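Local coordinates for protein 15-O-acetyltransferase (Fusarium sporotrichioides, PDB 3FP0) that transfers an acetyl group to the 15-hydroxyl of trichothecene intermediates such as 15-deacetylcalonectrin in fungal mycotoxin biosynthesis, at residues I426-E431 with L473-I478; L69-L74 with T170-D175; D190-R195 with D340-L345; I106-P111 with I220-E225. One frame throughout, in Å; residues are numbered along the deposited sequence. Where two conformers were deposited one is given.

Contact 1: residues I426-E431 with L473-I478. With FP0 ((3alpha)-15-hydroxy-12,13-epoxytrichothec-9-en-3-yl acetate), chain C.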
loop_
_atom_site.group_PDB
_atom_site.type_symbol
_atom_site.label_atom_id
_atom_site.label_comp_id
_atom_site.label_asym_id
_atom_site.label_seq_id
_atom_site.Cartn_x
_atom_site.Cartn_y
_atom_site.Cartn_z
ATOM N N ILE A 426 17.982 -5.312 9.716
ATOM C CA ILE A 426 18.253 -3.956 9.237
ATOM C C ILE A 426 19.345 -3.998 8.186
ATOM O O ILE A 426 20.545 -4.047 8.525
ATOM C CB ILE A 426 18.711 -2.963 10.386
ATOM C CG1 ILE A 426 17.714 -2.927 11.573
ATOM C CG2 ILE A 426 18.949 -1.545 9.804
ATOM C CD1 ILE A 426 16.510 -2.005 11.360
ATOM N N PRO A 427 18.954 -3.946 6.908
ATOM C CA PRO A 427 19.978 -4.250 5.939
ATOM C C PRO A 427 20.768 -3.032 5.431
ATOM O O PRO A 427 21.621 -3.217 4.546
ATOM C CB PRO A 427 19.178 -4.889 4.815
ATOM C CG PRO A 427 17.885 -4.118 4.841
ATOM C CD PRO A 427 17.660 -3.662 6.261
ATOM N N PHE A 428 20.492 -1.831 5.968
ATOM C CA PHE A 428 21.201 -0.591 5.581
ATOM C C PHE A 428 22.148 -0.142 6.708
ATOM O O PHE A 428 21.776 -0.225 7.862
ATOM C CB PHE A 428 20.211 0.555 5.333
ATOM C CG PHE A 428 19.252 0.324 4.167
ATOM C CD1 PHE A 428 19.639 0.616 2.865
ATOM C CD2 PHE A 428 17.943 -0.138 4.393
ATOM C CE1 PHE A 428 18.749 0.416 1.784
ATOM C CE2 PHE A 428 17.063 -0.328 3.332
ATOM C CZ PHE A 428 17.457 -0.052 2.036
ATOM N N GLU A 429 23.339 0.364 6.372
ATOM C CA GLU A 429 24.191 1.010 7.386
ATOM C C GLU A 429 24.716 2.331 6.865
ATOM O O GLU A 429 25.129 2.438 5.698
ATOM C CB GLU A 429 25.339 0.106 7.840
ATOM N N GLY A 430 24.630 3.342 7.717
ATOM C CA GLY A 430 25.135 4.658 7.411
ATOM C C GLY A 430 24.245 5.498 6.517
ATOM O O GLY A 430 23.893 6.606 6.877
ATOM N N GLU A 431 23.912 4.952 5.342
ATOM C CA GLU A 431 23.093 5.618 4.327
ATOM C C GLU A 431 22.093 4.655 3.727
ATOM O O GLU A 431 22.306 3.455 3.724
ATOM C CB GLU A 431 23.933 6.132 3.172
ATOM C CG GLU A 431 24.932 7.166 3.517
ATOM C CD GLU A 431 25.938 7.279 2.387
ATOM O OE1 GLU A 431 25.522 7.472 1.236
ATOM O OE2 GLU A 431 27.136 7.151 2.654
ATOM N N LEU A 473 12.168 0.866 9.291
ATOM C CA LEU A 473 13.483 0.677 8.704
ATOM C C LEU A 473 14.037 2.037 8.337
ATOM O O LEU A 473 13.278 2.999 8.220
ATOM C CB LEU A 473 13.424 -0.279 7.493
ATOM C CG LEU A 473 13.215 -1.770 7.822
ATOM C CD1 LEU A 473 13.440 -2.612 6.580
ATOM C CD2 LEU A 473 14.093 -2.281 8.954
ATOM N N PRO A 474 15.373 2.154 8.178
ATOM C CA PRO A 474 15.935 3.513 8.104
ATOM C C PRO A 474 16.068 4.111 6.717
ATOM O O PRO A 474 17.003 4.871 6.463
ATOM C CB PRO A 474 17.321 3.310 8.729
ATOM C CG PRO A 474 17.708 1.911 8.171
ATOM C CD PRO A 474 16.433 1.121 8.196
ATOM N N TYR A 475 15.140 3.774 5.815
ATOM C CA TYR A 475 15.114 4.388 4.489
ATOM C C TYR A 475 13.867 5.262 4.283
ATOM O O TYR A 475 12.816 5.045 4.891
ATOM C CB TYR A 475 15.245 3.347 3.365
ATOM C CG TYR A 475 14.079 2.368 3.208
ATOM C CD1 TYR A 475 13.111 2.571 2.209
ATOM C CD2 TYR A 475 13.970 1.242 4.043
ATOM C CE1 TYR A 475 12.039 1.662 2.037
ATOM C CE2 TYR A 475 12.901 0.331 3.904
ATOM C CZ TYR A 475 11.946 0.544 2.876
ATOM O OH TYR A 475 10.911 -0.351 2.725
ATOM N N LEU A 476 13.997 6.234 3.398
ATOM C CA LEU A 476 12.840 7.014 2.981
ATOM C C LEU A 476 12.077 6.257 1.908
ATOM O O LEU A 476 12.688 5.722 0.967
ATOM C CB LEU A 476 13.243 8.404 2.517
ATOM C CG LEU A 476 13.980 9.282 3.544
ATOM C CD1 LEU A 476 14.169 10.665 2.954
ATOM C CD2 LEU A 476 13.205 9.362 4.850
ATOM N N ALA A 477 10.758 6.156 2.087
ATOM C CA ALA A 477 9.906 5.606 1.022
ATOM C C ALA A 477 8.948 6.673 0.591
ATOM O O ALA A 477 8.272 7.287 1.431
ATOM C CB ALA A 477 9.128 4.349 1.498
ATOM N N ILE A 478 8.872 6.883 -0.717
ATOM C CA ILE A 478 8.067 7.935 -1.301
ATOM C C ILE A 478 6.940 7.301 -2.092
ATOM O O ILE A 478 7.187 6.458 -2.956
ATOM C CB ILE A 478 8.904 8.905 -2.215
ATOM C CG1 ILE A 478 10.083 9.532 -1.461
ATOM C CG2 ILE A 478 7.999 10.003 -2.794
ATOM C CD1 ILE A 478 11.361 8.825 -1.645
HETATM C C2 FP0 C . 8.849 -4.528 -0.109
HETATM C C6 FP0 C . 6.625 -2.600 -0.321
HETATM C C5 FP0 C . 6.559 -4.083 -0.833
HETATM C C4 FP0 C . 7.399 -4.290 -2.102
HETATM C C3 FP0 C . 8.837 -4.659 -1.641
HETATM C C11 FP0 C . 8.095 -2.138 -0.169
HETATM C C10 FP0 C . 8.205 -0.881 0.720
HETATM C C9 FP0 C . 7.200 -0.446 1.534
HETATM C C8 FP0 C . 5.837 -1.091 1.573
HETATM C C12 FP0 C . 7.410 -4.959 0.113
HETATM C C13 FP0 C . 6.945 -5.410 1.465
HETATM O O4 FP0 C . 9.557 -4.648 -4.259
HETATM C C17 FP0 C . 10.145 -3.831 -3.557
HETATM C C18 FP0 C . 11.157 -2.805 -4.001
HETATM O O3 FP0 C . 9.854 -3.816 -2.174
HETATM O O2 FP0 C . 7.117 -6.333 0.351
HETATM O O1 FP0 C . 9.000 -3.159 0.332
HETATM C C14 FP0 C . 5.126 -4.589 -1.118
HETATM C C7 FP0 C . 5.940 -2.519 1.062
HETATM C C15 FP0 C . 5.996 -1.690 -1.380
HETATM O O12 FP0 C . 4.571 -1.533 -1.258
HETATM C C16 FP0 C . 7.401 0.736 2.432
#
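Ile-426 and Leu-473 pass with their CA atoms 6.7 Å apart, and Phe-428 lies across from Pro-474 at a similar spacing, without a hydrogen bond between the two backbones. The touching residues lie in the loops that lead into strands 431-441 and 477-483, which run parallel to each other in one mixed sheet of this CoA-dependent acyltransferase fold. The contact is apolar. The ends of the Ile-426 and Leu-473 side chains slide past each other, with CD1 of the isoleucine pressed to 3.4 Å from CD2 of the leucine, a tight fit. Because CG2 of Ile-426 stands anti to the backbone N, it comes to rest against the Pro-474 ring, 4.0 Å from CD. The CB of Phe-428 touches the same proline from further along the loop. The phenyl group then reaches on to Tyr-475; the two planes are inclined by 42°, and the CB of Tyr-475 covers one face of the phenylalanine ring. Tyr-263 meets Phe-428 edge-to-face. The ring of Tyr-475 carries the contact to the bound 15-deacetylcalonectrin, for which His-414 is a binding residue: hydrogen-bonded to the hydroxyl of Tyr-51, Tyr-475 OH lies 3.4 Å from its C10.

Contact 2: residues L69-L74 with T170-D175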
loop_
_atom_site.group_PDB
_atom_site.type_symbol
_atom_site.label_atom_id
_atom_site.label_comp_id
_atom_site.label_asym_id
_atom_site.label_seq_id
_atom_site.Cartn_x
_atom_site.Cartn_y
_atom_site.Cartn_z
ATOM N N LEU A 69 -27.569 11.258 10.791
ATOM C CA LEU A 69 -26.359 10.465 10.955
ATOM C C LEU A 69 -25.805 10.700 12.332
ATOM O O LEU A 69 -25.790 11.839 12.816
ATOM C CB LEU A 69 -25.296 10.803 9.887
ATOM C CG LEU A 69 -25.647 10.535 8.420
ATOM C CD1 LEU A 69 -24.540 11.094 7.490
ATOM C CD2 LEU A 69 -25.810 8.989 8.198
ATOM N N THR A 70 -25.386 9.618 12.978
ATOM C CA THR A 70 -24.655 9.709 14.263
ATOM C C THR A 70 -23.466 8.757 14.208
ATOM O O THR A 70 -23.417 7.849 13.367
ATOM C CB THR A 70 -25.496 9.280 15.491
ATOM O OG1 THR A 70 -25.829 7.885 15.366
ATOM C CG2 THR A 70 -26.791 10.099 15.651
ATOM N N LEU A 71 -22.532 8.888 15.136
ATOM C CA LEU A 71 -21.429 7.907 15.122
ATOM C C LEU A 71 -21.954 6.524 15.437
ATOM O O LEU A 71 -21.504 5.537 14.873
ATOM C CB LEU A 71 -20.312 8.290 16.106
ATOM C CG LEU A 71 -19.489 9.525 15.726
ATOM C CD1 LEU A 71 -18.737 10.053 16.949
ATOM C CD2 LEU A 71 -18.514 9.233 14.585
ATOM N N GLN A 72 -22.898 6.464 16.381
ATOM C CA GLN A 72 -23.522 5.188 16.761
ATOM C C GLN A 72 -24.194 4.514 15.567
ATOM O O GLN A 72 -23.936 3.352 15.294
ATOM C CB GLN A 72 -24.462 5.365 17.994
ATOM C CG GLN A 72 -25.383 4.165 18.303
ATOM C CD GLN A 72 -26.090 4.253 19.689
ATOM O OE1 GLN A 72 -25.447 4.284 20.738
ATOM N NE2 GLN A 72 -27.383 4.223 19.682
ATOM N N ASN A 73 -25.030 5.237 14.820
ATOM C CA ASN A 73 -25.669 4.575 13.685
ATOM C C ASN A 73 -24.772 4.323 12.443
ATOM O O ASN A 73 -24.999 3.373 11.697
ATOM C CB ASN A 73 -27.055 5.151 13.376
ATOM C CG ASN A 73 -27.008 6.445 12.606
ATOM O OD1 ASN A 73 -25.988 6.820 12.046
ATOM N ND2 ASN A 73 -28.149 7.119 12.538
ATOM N N LEU A 74 -23.752 5.157 12.238
ATOM C CA LEU A 74 -22.689 4.847 11.285
ATOM C C LEU A 74 -21.898 3.575 11.652
ATOM O O LEU A 74 -21.597 2.749 10.776
ATOM C CB LEU A 74 -21.730 6.033 11.163
ATOM C CG LEU A 74 -22.293 7.255 10.381
ATOM C CD1 LEU A 74 -21.392 8.492 10.575
ATOM C CD2 LEU A 74 -22.555 6.931 8.888
ATOM N N THR A 170 -25.038 12.304 18.988
ATOM C CA THR A 170 -25.206 13.635 18.449
ATOM C C THR A 170 -25.388 13.572 16.926
ATOM O O THR A 170 -24.567 12.964 16.228
ATOM C CB THR A 170 -23.987 14.537 18.817
ATOM O OG1 THR A 170 -23.835 14.573 20.247
ATOM C CG2 THR A 170 -24.149 15.948 18.241
ATOM N N PRO A 171 -26.486 14.147 16.389
ATOM C CA PRO A 171 -26.561 14.217 14.927
ATOM C C PRO A 171 -25.349 14.919 14.296
ATOM O O PRO A 171 -24.917 15.989 14.767
ATOM C CB PRO A 171 -27.842 15.022 14.677
ATOM C CG PRO A 171 -28.689 14.759 15.928
ATOM C CD PRO A 171 -27.689 14.700 17.048
ATOM N N ILE A 172 -24.788 14.314 13.256
ATOM C CA ILE A 172 -23.676 14.915 12.550
ATOM C C ILE A 172 -24.257 15.995 11.627
ATOM O O ILE A 172 -25.050 15.689 10.722
ATOM C CB ILE A 172 -22.816 13.829 11.832
ATOM C CG1 ILE A 172 -22.070 13.019 12.937
ATOM C CG2 ILE A 172 -21.813 14.477 10.848
ATOM C CD1 ILE A 172 -21.758 11.596 12.585
ATOM N N PRO A 173 -23.871 17.265 11.860
ATOM C CA PRO A 173 -24.460 18.356 11.064
ATOM C C PRO A 173 -24.175 18.314 9.549
ATOM O O PRO A 173 -23.123 17.781 9.118
ATOM C CB PRO A 173 -23.861 19.625 11.676
ATOM C CG PRO A 173 -23.237 19.238 12.955
ATOM C CD PRO A 173 -22.937 17.748 12.894
ATOM N N GLN A 174 -25.089 18.879 8.749
ATOM C CA GLN A 174 -24.777 19.164 7.343
ATOM C C GLN A 174 -23.392 19.824 7.239
ATOM O O GLN A 174 -23.054 20.666 8.095
ATOM C CB GLN A 174 -25.810 20.107 6.702
ATOM C CG GLN A 174 -26.902 19.400 5.895
ATOM N N ASP A 175 -22.625 19.396 6.222
ATOM C CA ASP A 175 -21.299 19.964 5.906
ATOM C C ASP A 175 -20.211 19.639 6.955
ATOM O O ASP A 175 -19.052 20.096 6.858
ATOM C CB ASP A 175 -21.404 21.486 5.673
ATOM C CG ASP A 175 -22.545 21.863 4.724
HETATM O O HOH W 1 -27.156 14.003 10.351
HETATM O O HOH W 2 -22.407 11.292 16.652
#
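A capping box at the start of helix 71-88 packs against loop 170-175, with Thr-70 lying beside Thr-170 and Pro-171. Thr-70 is the N-cap: its OG1 accepts from Asn-73 N at 2.8 Å, and its own N-H is returned to Asn-73 OD1, which it meets from above the amide plane. With chi1 at 64°, OG1 is directed at the helix start while CG2 is left to rest 3.7 Å from Thr-170 O. Just before the cap, the chain is joined to the loop by a backbone hydrogen bond from Ile-172 N to Leu-69 O, 2.7 Å long and nearly straight at 167°. The same carbonyl oxygen also receives a CA-H...O contact from Pro-171. Two waters extend the junction: one lies between Leu-69 N and Ile-172 O, and the other bridges Leu-71 N, at 2.8 Å, to Thr-170 O. Beside these polar links, Ile-172 drives its CD1 toward the helix, meeting Leu-74 CD1 tip to tip at 3.7 Å and lying equally near Thr-70 C. Ser-163 of strand 158-163 adjoins the isoleucine and Leu-71. The chemistry implies that the loop is held to the main chain directly at Leu-69, just ahead of the cap, and through water at Leu-69 and Leu-71, while the box satisfies the N-H of Asn-73 in the first turn and that of the N-cap residue itself, and Ile-172 adds apolar contact with Leu-74.

Contact 3: residues D190-R195 with D340-L345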
loop_
_atom_site.group_PDB
_atom_site.type_symbol
_atom_site.label_atom_id
_atom_site.label_comp_id
_atom_site.label_asym_id
_atom_site.label_seq_id
_atom_site.Cartn_x
_atom_site.Cartn_y
_atom_site.Cartn_z
ATOM N N ASP A 190 -2.294 -6.086 -0.728
ATOM C CA ASP A 190 -1.381 -4.986 -1.034
ATOM C C ASP A 190 -2.180 -3.667 -1.066
ATOM O O ASP A 190 -3.325 -3.674 -0.663
ATOM C CB ASP A 190 -0.560 -5.261 -2.286
ATOM C CG ASP A 190 -1.417 -5.469 -3.509
ATOM O OD1 ASP A 190 -2.597 -5.040 -3.519
ATOM O OD2 ASP A 190 -0.899 -6.082 -4.448
ATOM N N GLY A 191 -1.563 -2.561 -1.499
ATOM C CA GLY A 191 -2.244 -1.257 -1.618
ATOM C C GLY A 191 -3.436 -1.257 -2.566
ATOM O O GLY A 191 -4.369 -0.448 -2.420
ATOM N N ILE A 192 -3.418 -2.173 -3.540
ATOM C CA ILE A 192 -4.502 -2.267 -4.516
ATOM C C ILE A 192 -5.713 -2.930 -3.827
ATOM O O ILE A 192 -6.808 -2.328 -3.740
ATOM C CB ILE A 192 -4.070 -3.064 -5.791
ATOM C CG1 ILE A 192 -2.874 -2.404 -6.507
ATOM C CG2 ILE A 192 -5.287 -3.318 -6.743
ATOM C CD1 ILE A 192 -3.020 -0.958 -6.846
ATOM N N GLY A 193 -5.491 -4.156 -3.333
ATOM C CA GLY A 193 -6.506 -4.918 -2.606
ATOM C C GLY A 193 -7.144 -4.153 -1.452
ATOM O O GLY A 193 -8.390 -4.170 -1.290
ATOM N N CYS A 194 -6.318 -3.480 -0.645
ATOM C CA CYS A 194 -6.842 -2.798 0.531
ATOM C C CYS A 194 -7.731 -1.621 0.103
ATOM O O CYS A 194 -8.829 -1.438 0.647
ATOM C CB CYS A 194 -5.714 -2.301 1.425
ATOM S SG CYS A 194 -6.295 -1.868 3.073
ATOM N N ARG A 195 -7.262 -0.834 -0.875
ATOM C CA ARG A 195 -8.086 0.234 -1.450
ATOM C C ARG A 195 -9.370 -0.280 -2.081
ATOM O O ARG A 195 -10.419 0.384 -1.945
ATOM C CB ARG A 195 -7.322 1.034 -2.518
ATOM C CG ARG A 195 -6.446 2.163 -1.946
ATOM C CD ARG A 195 -5.632 2.953 -3.008
ATOM N NE ARG A 195 -4.281 2.413 -2.969
ATOM C CZ ARG A 195 -3.120 3.010 -2.685
ATOM N NH1 ARG A 195 -2.921 4.327 -2.511
ATOM N NH2 ARG A 195 -2.085 2.210 -2.649
ATOM N N ASP A 340 2.599 -3.472 -9.329
ATOM C CA ASP A 340 1.403 -4.293 -9.254
ATOM C C ASP A 340 1.563 -5.486 -10.268
ATOM O O ASP A 340 1.875 -5.297 -11.461
ATOM C CB ASP A 340 0.174 -3.395 -9.519
ATOM C CG ASP A 340 -1.100 -4.171 -9.701
ATOM O OD1 ASP A 340 -1.140 -5.345 -9.336
ATOM O OD2 ASP A 340 -2.073 -3.588 -10.222
ATOM N N GLY A 341 1.427 -6.702 -9.760
ATOM C CA GLY A 341 1.639 -7.904 -10.551
ATOM C C GLY A 341 0.405 -8.507 -11.200
ATOM O O GLY A 341 0.483 -9.569 -11.810
ATOM N N ARG A 342 -0.744 -7.858 -11.038
ATOM C CA ARG A 342 -2.005 -8.375 -11.542
ATOM C C ARG A 342 -2.066 -8.604 -13.045
ATOM O O ARG A 342 -2.783 -9.497 -13.478
ATOM C CB ARG A 342 -3.172 -7.499 -11.089
ATOM C CG ARG A 342 -3.454 -7.671 -9.592
ATOM C CD ARG A 342 -4.415 -6.579 -9.070
ATOM N NE ARG A 342 -4.734 -6.765 -7.647
ATOM C CZ ARG A 342 -3.894 -6.554 -6.631
ATOM N NH1 ARG A 342 -2.647 -6.133 -6.836
ATOM N NH2 ARG A 342 -4.282 -6.767 -5.379
ATOM N N ARG A 343 -1.300 -7.847 -13.839
ATOM C CA ARG A 343 -1.336 -8.054 -15.301
ATOM C C ARG A 343 -0.792 -9.439 -15.714
ATOM O O ARG A 343 -1.067 -9.895 -16.827
ATOM C CB ARG A 343 -0.652 -6.925 -16.086
ATOM C CG ARG A 343 0.879 -6.941 -16.020
ATOM C CD ARG A 343 1.495 -5.674 -16.666
ATOM N N TRP A 344 -0.061 -10.087 -14.807
ATOM C CA TRP A 344 0.491 -11.425 -15.043
ATOM C C TRP A 344 -0.486 -12.540 -14.628
ATOM O O TRP A 344 -0.216 -13.740 -14.809
ATOM C CB TRP A 344 1.872 -11.563 -14.396
ATOM C CG TRP A 344 2.900 -10.729 -15.151
ATOM C CD1 TRP A 344 3.594 -11.098 -16.272
ATOM C CD2 TRP A 344 3.297 -9.383 -14.864
ATOM N NE1 TRP A 344 4.420 -10.087 -16.672
ATOM C CE2 TRP A 344 4.245 -9.011 -15.846
ATOM C CE3 TRP A 344 2.960 -8.465 -13.861
ATOM C CZ2 TRP A 344 4.857 -7.755 -15.866
ATOM C CZ3 TRP A 344 3.557 -7.215 -13.883
ATOM C CH2 TRP A 344 4.508 -6.874 -14.886
ATOM N N LEU A 345 -1.619 -12.139 -14.072
ATOM C CA LEU A 345 -2.646 -13.113 -13.697
ATOM C C LEU A 345 -3.574 -13.344 -14.864
ATOM O O LEU A 345 -3.734 -12.466 -15.718
ATOM C CB LEU A 345 -3.482 -12.620 -12.509
ATOM C CG LEU A 345 -2.772 -12.290 -11.182
ATOM C CD1 LEU A 345 -3.789 -12.169 -10.076
ATOM C CD2 LEU A 345 -1.767 -13.299 -10.787
#
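Asp-190 and Arg-342 form an end-on, two-pronged salt bridge: NH1 of the arginine donates to OD2 and NH2 to OD1, each at 3.0 Å. The NH1 bond is the straighter, at 168°, and uses the syn lone pair of OD2 within the guanidinium plane, whereas the NH2 bond is tilted, in keeping with the 46° between the two flat groups. OD1 of Asp-190 is gripped by two further donors, Ile-192 N and Gly-193 N, which make this residue the N-cap of helix 191-204; OD2 is also bonded by Cys-357 N and Gln-358 NE2. The arginine is fixed from its own side as well. Its NH1 meets Asp-340 OD1 at 3.0 Å, and its backbone N reaches that oxygen from the opposite face of the carboxylate, closing an Asx turn, while NH2 has a second acceptor in Phe-353 O. Packing completes the arrangement: the side chain of Arg-342 runs extended from CG to NE, past Ile-192, whose CG2 sits over the centre of one guanidinium face, 3.5 Å from CZ. Asp-190 and Gly-191 are the closing pair of the HXXXDG signature of CoA-dependent acyltransferases, in which the aspartate typically bonds a distant arginine and holds the catalytic loop in shape. Here its side chain is about 6 Å from the bound trichothecene. The network thus joins the start of helix 191-204 to the end of strand 333-340 and, through Gln-358, to strand 358-365, while Cys-194 packs on strand 53-61.

Contact 4: residues I106-P111 with I220-E225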
loop_
_atom_site.group_PDB
_atom_site.type_symbol
_atom_site.label_atom_id
_atom_site.label_comp_id
_atom_site.label_asym_id
_atom_site.label_seq_id
_atom_site.Cartn_x
_atom_site.Cartn_y
_atom_site.Cartn_z
ATOM N N ILE A 106 -1.043 -18.001 6.701
ATOM C CA ILE A 106 -2.293 -17.271 6.610
ATOM C C ILE A 106 -3.437 -18.256 6.756
ATOM O O ILE A 106 -3.495 -19.267 6.047
ATOM C CB ILE A 106 -2.408 -16.466 5.287
ATOM C CG1 ILE A 106 -1.346 -15.343 5.247
ATOM C CG2 ILE A 106 -3.876 -15.965 5.049
ATOM C CD1 ILE A 106 -1.246 -14.596 3.909
ATOM N N THR A 107 -4.334 -17.948 7.689
ATOM C CA THR A 107 -5.476 -18.823 7.971
ATOM C C THR A 107 -6.790 -18.060 7.768
ATOM O O THR A 107 -6.862 -16.868 8.099
ATOM C CB THR A 107 -5.370 -19.414 9.405
ATOM O OG1 THR A 107 -4.184 -20.221 9.506
ATOM C CG2 THR A 107 -6.658 -20.266 9.814
ATOM N N TYR A 108 -7.763 -18.735 7.126
ATOM C CA TYR A 108 -9.174 -18.286 7.084
ATOM C C TYR A 108 -10.063 -19.338 7.742
ATOM O O TYR A 108 -9.978 -20.509 7.394
ATOM C CB TYR A 108 -9.695 -17.956 5.664
ATOM C CG TYR A 108 -11.095 -17.402 5.771
ATOM C CD1 TYR A 108 -11.303 -16.103 6.288
ATOM C CD2 TYR A 108 -12.217 -18.202 5.492
ATOM C CE1 TYR A 108 -12.582 -15.593 6.488
ATOM C CE2 TYR A 108 -13.514 -17.709 5.683
ATOM C CZ TYR A 108 -13.684 -16.405 6.197
ATOM O OH TYR A 108 -14.937 -15.904 6.373
ATOM N N GLU A 109 -10.874 -18.912 8.709
ATOM C CA GLU A 109 -11.949 -19.736 9.270
ATOM C C GLU A 109 -13.302 -19.047 9.089
ATOM O O GLU A 109 -13.520 -17.898 9.519
ATOM C CB GLU A 109 -11.724 -20.046 10.749
ATOM C CG GLU A 109 -12.659 -21.139 11.273
ATOM C CD GLU A 109 -12.477 -21.428 12.755
ATOM O OE1 GLU A 109 -11.774 -20.664 13.460
ATOM O OE2 GLU A 109 -13.032 -22.441 13.207
ATOM N N SER A 110 -14.207 -19.761 8.429
ATOM C CA SER A 110 -15.617 -19.383 8.329
ATOM C C SER A 110 -16.260 -19.203 9.728
ATOM O O SER A 110 -15.978 -19.999 10.638
ATOM C CB SER A 110 -16.297 -20.502 7.569
ATOM O OG SER A 110 -17.290 -19.946 6.814
ATOM N N PRO A 111 -17.097 -18.148 9.934
ATOM C CA PRO A 111 -17.652 -17.969 11.299
ATOM C C PRO A 111 -18.465 -19.180 11.729
ATOM O O PRO A 111 -19.177 -19.772 10.925
ATOM C CB PRO A 111 -18.569 -16.735 11.164
ATOM C CG PRO A 111 -17.945 -15.957 10.001
ATOM C CD PRO A 111 -17.556 -17.076 9.028
ATOM N N ILE A 220 -26.812 -14.676 6.238
ATOM C CA ILE A 220 -25.602 -15.005 5.512
ATOM C C ILE A 220 -25.291 -16.457 5.808
ATOM O O ILE A 220 -25.309 -16.884 6.958
ATOM C CB ILE A 220 -24.401 -14.099 5.929
ATOM C CG1 ILE A 220 -24.767 -12.613 5.716
ATOM C CG2 ILE A 220 -23.174 -14.491 5.138
ATOM C CD1 ILE A 220 -23.646 -11.571 6.029
ATOM N N GLN A 221 -25.032 -17.209 4.747
ATOM C CA GLN A 221 -24.767 -18.632 4.871
ATOM C C GLN A 221 -23.252 -18.857 4.995
ATOM O O GLN A 221 -22.555 -19.175 4.027
ATOM C CB GLN A 221 -25.378 -19.367 3.672
ATOM C CG GLN A 221 -26.901 -19.201 3.548
ATOM C CD GLN A 221 -27.681 -20.103 4.493
ATOM N N TRP A 222 -22.737 -18.631 6.193
ATOM C CA TRP A 222 -21.307 -18.731 6.421
ATOM C C TRP A 222 -20.782 -20.103 6.020
ATOM O O TRP A 222 -21.441 -21.129 6.233
ATOM C CB TRP A 222 -20.954 -18.358 7.853
ATOM C CG TRP A 222 -21.221 -16.926 8.135
ATOM C CD1 TRP A 222 -22.147 -16.417 9.011
ATOM C CD2 TRP A 222 -20.564 -15.791 7.536
ATOM N NE1 TRP A 222 -22.115 -15.035 8.978
ATOM C CE2 TRP A 222 -21.147 -14.629 8.094
ATOM C CE3 TRP A 222 -19.557 -15.648 6.562
ATOM C CZ2 TRP A 222 -20.738 -13.328 7.728
ATOM C CZ3 TRP A 222 -19.139 -14.339 6.203
ATOM C CH2 TRP A 222 -19.724 -13.212 6.794
ATOM N N GLY A 223 -19.628 -20.099 5.368
ATOM C CA GLY A 223 -19.095 -21.290 4.746
ATOM C C GLY A 223 -19.011 -21.062 3.251
ATOM O O GLY A 223 -17.994 -21.398 2.625
ATOM N N GLN A 224 -20.045 -20.424 2.696
ATOM C CA GLN A 224 -20.138 -20.225 1.243
ATOM C C GLN A 224 -19.198 -19.152 0.717
ATOM O O GLN A 224 -19.073 -18.999 -0.483
ATOM C CB GLN A 224 -21.558 -19.869 0.825
ATOM C CG GLN A 224 -22.617 -20.929 1.158
ATOM C CD GLN A 224 -23.996 -20.514 0.672
ATOM O OE1 GLN A 224 -24.177 -19.412 0.108
ATOM N NE2 GLN A 224 -24.990 -21.383 0.894
ATOM N N GLU A 225 -18.547 -18.422 1.627
ATOM C CA GLU A 225 -17.571 -17.406 1.260
ATOM C C GLU A 225 -16.163 -17.932 1.062
ATOM O O GLU A 225 -15.338 -17.211 0.519
ATOM C CB GLU A 225 -17.534 -16.249 2.303
ATOM C CG GLU A 225 -16.654 -16.493 3.536
ATOM C CD GLU A 225 -17.269 -17.435 4.580
ATOM O OE1 GLU A 225 -18.350 -18.028 4.346
ATOM O OE2 GLU A 225 -16.666 -17.582 5.653
#
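Tyr-108 and Ser-110 both donate to one carboxylate oxygen of Glu-225. The phenol OH comes to OE2 on its anti side at a short 2.5 Å, and Ser-110 OG comes on the syn side at 2.7 Å, so the oxygen is held between two hydroxyls. It lies at the edge of the tyrosine ring, whose plane is turned 85° from that of the carboxylate. The other oxygen, OE1, accepts from Gly-223 N at 2.6 Å through its syn lone pair; Glu-225 folds back over its own turn by a bend at chi2 (-77°), which lets one carboxylate serve both segments. Beside this polar cluster Pro-111 lies across the indole of Trp-222: its CG makes a CH-pi contact, 3.9 Å from the centroid of the five-membered ring, and its CD is 3.5 Å from CE3. The opposite face of the indole is covered by Ile-220 CG2, so the tryptophan is sandwiched between proline and isoleucine. In the second shell, Arg-86 NE hydrogen-bonds Tyr-108 OH and helps to place the phenol. Arg-86 belongs to helix 71-88, which also supplies Phe-87 against Glu-225, while Ala-117 of helix 114-124 touches both Pro-111 and Trp-222. The contact therefore pins the loop between helices 191-204 and 246-263 to the end of strand 105-109, which pairs with strands 28-32 and 95-97 in a small antiparallel sheet.

From the N terminus, contact 2 opens first, at the start of helix 71-88. Contact 4 opens next, at residues 106-111, before contact 2 closes at 170-175, so these two cross. Contact 3 then begins at 190-195; contact 4 closes at 220-225 inside its span, a second crossing, and contact 3 closes at 340-345. Contact 1 follows in series, closing a loop of 41 residues. Contact 2 ties a helix start to a loop of the six-stranded sheet, contact 4 ties the small antiparallel sheet to a later loop, and contact 3 ties the start of helix 191-204 to the loop after strand 333-340. Contact 1, about 25 Å from contact 3 between centres, joins loops entering the five-stranded sheet.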